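Local coordinates for sensor protein (Thermotoga maritima, PDB 3A0S) that is a PAS-linked histidine kinase of two-component signalling, here its PAS domain, and probably transfers phosphate from ATP to a protein histidine, at residues I5-K10 against S77-A82. Numbering follows the deposited sequence.
Sequences IITLSK and SPFRNA
Phe79 reaches across one face of the PAS-fold sheet to meet Thr7 and the backbone of Leu8. The five-stranded antiparallel sheet has strand 87-95 between strands 4-9 and 70-80. The two segments are therefore next-but-one neighbours, with Thr7 and Ser77 CA atoms 9.3 Å apart. The gap is bridged by the side chain of Phe79, which meets the methyl of Thr7 and the backbone O of Leu8; the buried area, both sides summed, is small, 83 Å².

The main contact is apolar. Methyl CG2 of Thr7 lies 3.8 Å from CE1 of Phe79 and 4.1 Å from CZ of the same ring. The methyl approaches the ring obliquely, and the two side chains cross at about a right angle. CG of Phe79 sits between its backbone N and carbonyl carbon (chi1 64°), and this rotation brings the far end of the ring, CE1 and CZ, close to strand 4-9. On the way it packs on Glu88 and Ile91 of the intervening strand.

The polar branch of Thr7 turns to the neighbouring strand. OG1 of Thr7 is hydrogen-bonded to OE1 of Glu16, on the edge strand 14-17. CG2 is anti to the backbone N (chi1 -58°, measured to OG1), and this rotation presents the methyl to the ring while OG1 serves Glu16.

Leu8 takes part through its backbone. Its side chain packs on Ala50 of helix 44-56 and on Leu37, and lies near a tetraethylene glycol, probably from the crystallisation liquor. Its carbonyl O meets the aromatic ring obliquely, 4.0 Å from CE1 of Phe79.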
loop_
_atom_site.group_PDB
_atom_site.type_symbol
_atom_site.label_atom_id
_atom_site.label_comp_id
_atom_site.label_asym_id
_atom_site.label_seq_id
_atom_site.Cartn_x
_atom_site.Cartn_y
_atom_site.Cartn_z
ATOM N N ILE A 5 0.693 4.735 5.650
ATOM C CA ILE A 5 -0.424 4.364 4.779
ATOM C C ILE A 5 -0.028 4.667 3.339
ATOM O O ILE A 5 0.375 5.807 3.017
ATOM C CB ILE A 5 -1.691 5.148 5.098
ATOM C CG1 ILE A 5 -2.185 4.710 6.470
ATOM C CG2 ILE A 5 -2.782 4.947 4.021
ATOM C CD1 ILE A 5 -3.315 5.578 7.104
ATOM N N ILE A 6 -0.193 3.656 2.475
ATOM C CA ILE A 6 -0.088 3.809 1.045
ATOM C C ILE A 6 -1.399 3.277 0.481
ATOM O O ILE A 6 -1.776 2.124 0.745
ATOM C CB ILE A 6 1.045 2.931 0.532
ATOM C CG1 ILE A 6 2.396 3.258 1.203
ATOM C CG2 ILE A 6 1.177 3.065 -1.013
ATOM C CD1 ILE A 6 3.523 2.265 0.865
ATOM N N THR A 7 -2.123 4.117 -0.253
ATOM C CA THR A 7 -3.355 3.646 -0.879
ATOM C C THR A 7 -3.133 3.577 -2.379
ATOM O O THR A 7 -2.507 4.505 -2.963
ATOM C CB THR A 7 -4.517 4.620 -0.614
ATOM O OG1 THR A 7 -4.659 4.740 0.792
ATOM C CG2 THR A 7 -5.841 4.088 -1.172
ATOM N N LEU A 8 -3.608 2.489 -2.977
ATOM C CA LEU A 8 -3.437 2.251 -4.423
ATOM C C LEU A 8 -4.803 2.236 -5.088
ATOM O O LEU A 8 -5.777 1.770 -4.501
ATOM C CB LEU A 8 -2.821 0.880 -4.681
ATOM C CG LEU A 8 -1.467 0.645 -4.032
ATOM C CD1 LEU A 8 -0.932 -0.660 -4.517
ATOM C CD2 LEU A 8 -0.447 1.732 -4.384
ATOM N N SER A 9 -4.863 2.753 -6.306
ATOM C CA SER A 9 -6.059 2.660 -7.139
ATOM C C SER A 9 -6.160 1.249 -7.704
ATOM O O SER A 9 -5.250 0.437 -7.575
ATOM C CB SER A 9 -6.003 3.678 -8.269
ATOM O OG SER A 9 -5.057 3.283 -9.256
ATOM N N LYS A 10 -7.261 0.987 -8.423
ATOM C CA LYS A 10 -7.446 -0.325 -9.064
ATOM C C LYS A 10 -6.466 -0.553 -10.214
ATOM O O LYS A 10 -6.298 -1.671 -10.703
ATOM C CB LYS A 10 -8.892 -0.492 -9.544
ATOM C CG LYS A 10 -9.342 0.508 -10.577
ATOM C CD LYS A 10 -10.716 0.088 -11.155
ATOM C CE LYS A 10 -11.844 0.735 -10.469
ATOM N NZ LYS A 10 -12.953 1.211 -11.399
ATOM N N SER A 77 -6.003 -3.988 2.370
ATOM C CA SER A 77 -7.463 -3.962 2.446
ATOM C C SER A 77 -8.086 -3.443 1.151
ATOM O O SER A 77 -8.025 -2.253 0.887
ATOM C CB SER A 77 -7.887 -3.023 3.569
ATOM O OG SER A 77 -7.262 -3.372 4.809
ATOM N N PRO A 78 -8.761 -4.327 0.386
ATOM C CA PRO A 78 -9.479 -3.850 -0.813
ATOM C C PRO A 78 -10.645 -2.971 -0.369
ATOM O O PRO A 78 -11.217 -3.184 0.710
ATOM C CB PRO A 78 -9.965 -5.135 -1.478
ATOM C CG PRO A 78 -10.016 -6.123 -0.372
ATOM C CD PRO A 78 -8.986 -5.762 0.637
ATOM N N PHE A 79 -10.996 -1.965 -1.161
ATOM C CA PHE A 79 -12.173 -1.158 -0.803
ATOM C C PHE A 79 -12.994 -0.833 -2.040
ATOM O O PHE A 79 -12.474 -0.903 -3.155
ATOM C CB PHE A 79 -11.745 0.135 -0.101
ATOM C CG PHE A 79 -10.921 1.060 -0.983
ATOM C CD1 PHE A 79 -9.540 0.918 -1.063
ATOM C CD2 PHE A 79 -11.534 2.067 -1.740
ATOM C CE1 PHE A 79 -8.785 1.758 -1.889
ATOM C CE2 PHE A 79 -10.789 2.915 -2.551
ATOM C CZ PHE A 79 -9.416 2.754 -2.622
ATOM N N ARG A 80 -14.276 -0.538 -1.808
ATOM C CA ARG A 80 -15.194 -0.114 -2.866
ATOM C C ARG A 80 -15.556 1.350 -2.710
ATOM O O ARG A 80 -15.547 1.890 -1.610
ATOM C CB ARG A 80 -16.478 -0.952 -2.844
ATOM C CG ARG A 80 -16.279 -2.403 -3.222
ATOM C CD ARG A 80 -17.583 -3.209 -3.220
ATOM N NE ARG A 80 -17.255 -4.612 -3.482
ATOM C CZ ARG A 80 -17.191 -5.169 -4.690
ATOM N NH1 ARG A 80 -17.497 -4.501 -5.793
ATOM N NH2 ARG A 80 -16.827 -6.437 -4.777
ATOM N N ASN A 81 -15.909 1.989 -3.818
ATOM C CA ASN A 81 -16.528 3.305 -3.763
ATOM C C ASN A 81 -17.986 3.151 -3.328
ATOM O O ASN A 81 -18.693 2.314 -3.860
ATOM C CB ASN A 81 -16.423 3.987 -5.127
ATOM C CG ASN A 81 -17.090 5.343 -5.153
ATOM O OD1 ASN A 81 -18.310 5.446 -5.262
ATOM N ND2 ASN A 81 -16.281 6.400 -5.084
ATOM N N ALA A 82 -18.457 3.962 -2.379
ATOM C CA ALA A 82 -19.808 3.784 -1.843
ATOM C C ALA A 82 -20.894 4.145 -2.849
ATOM O O ALA A 82 -21.966 3.558 -2.834
ATOM C CB ALA A 82 -19.991 4.584 -0.544
#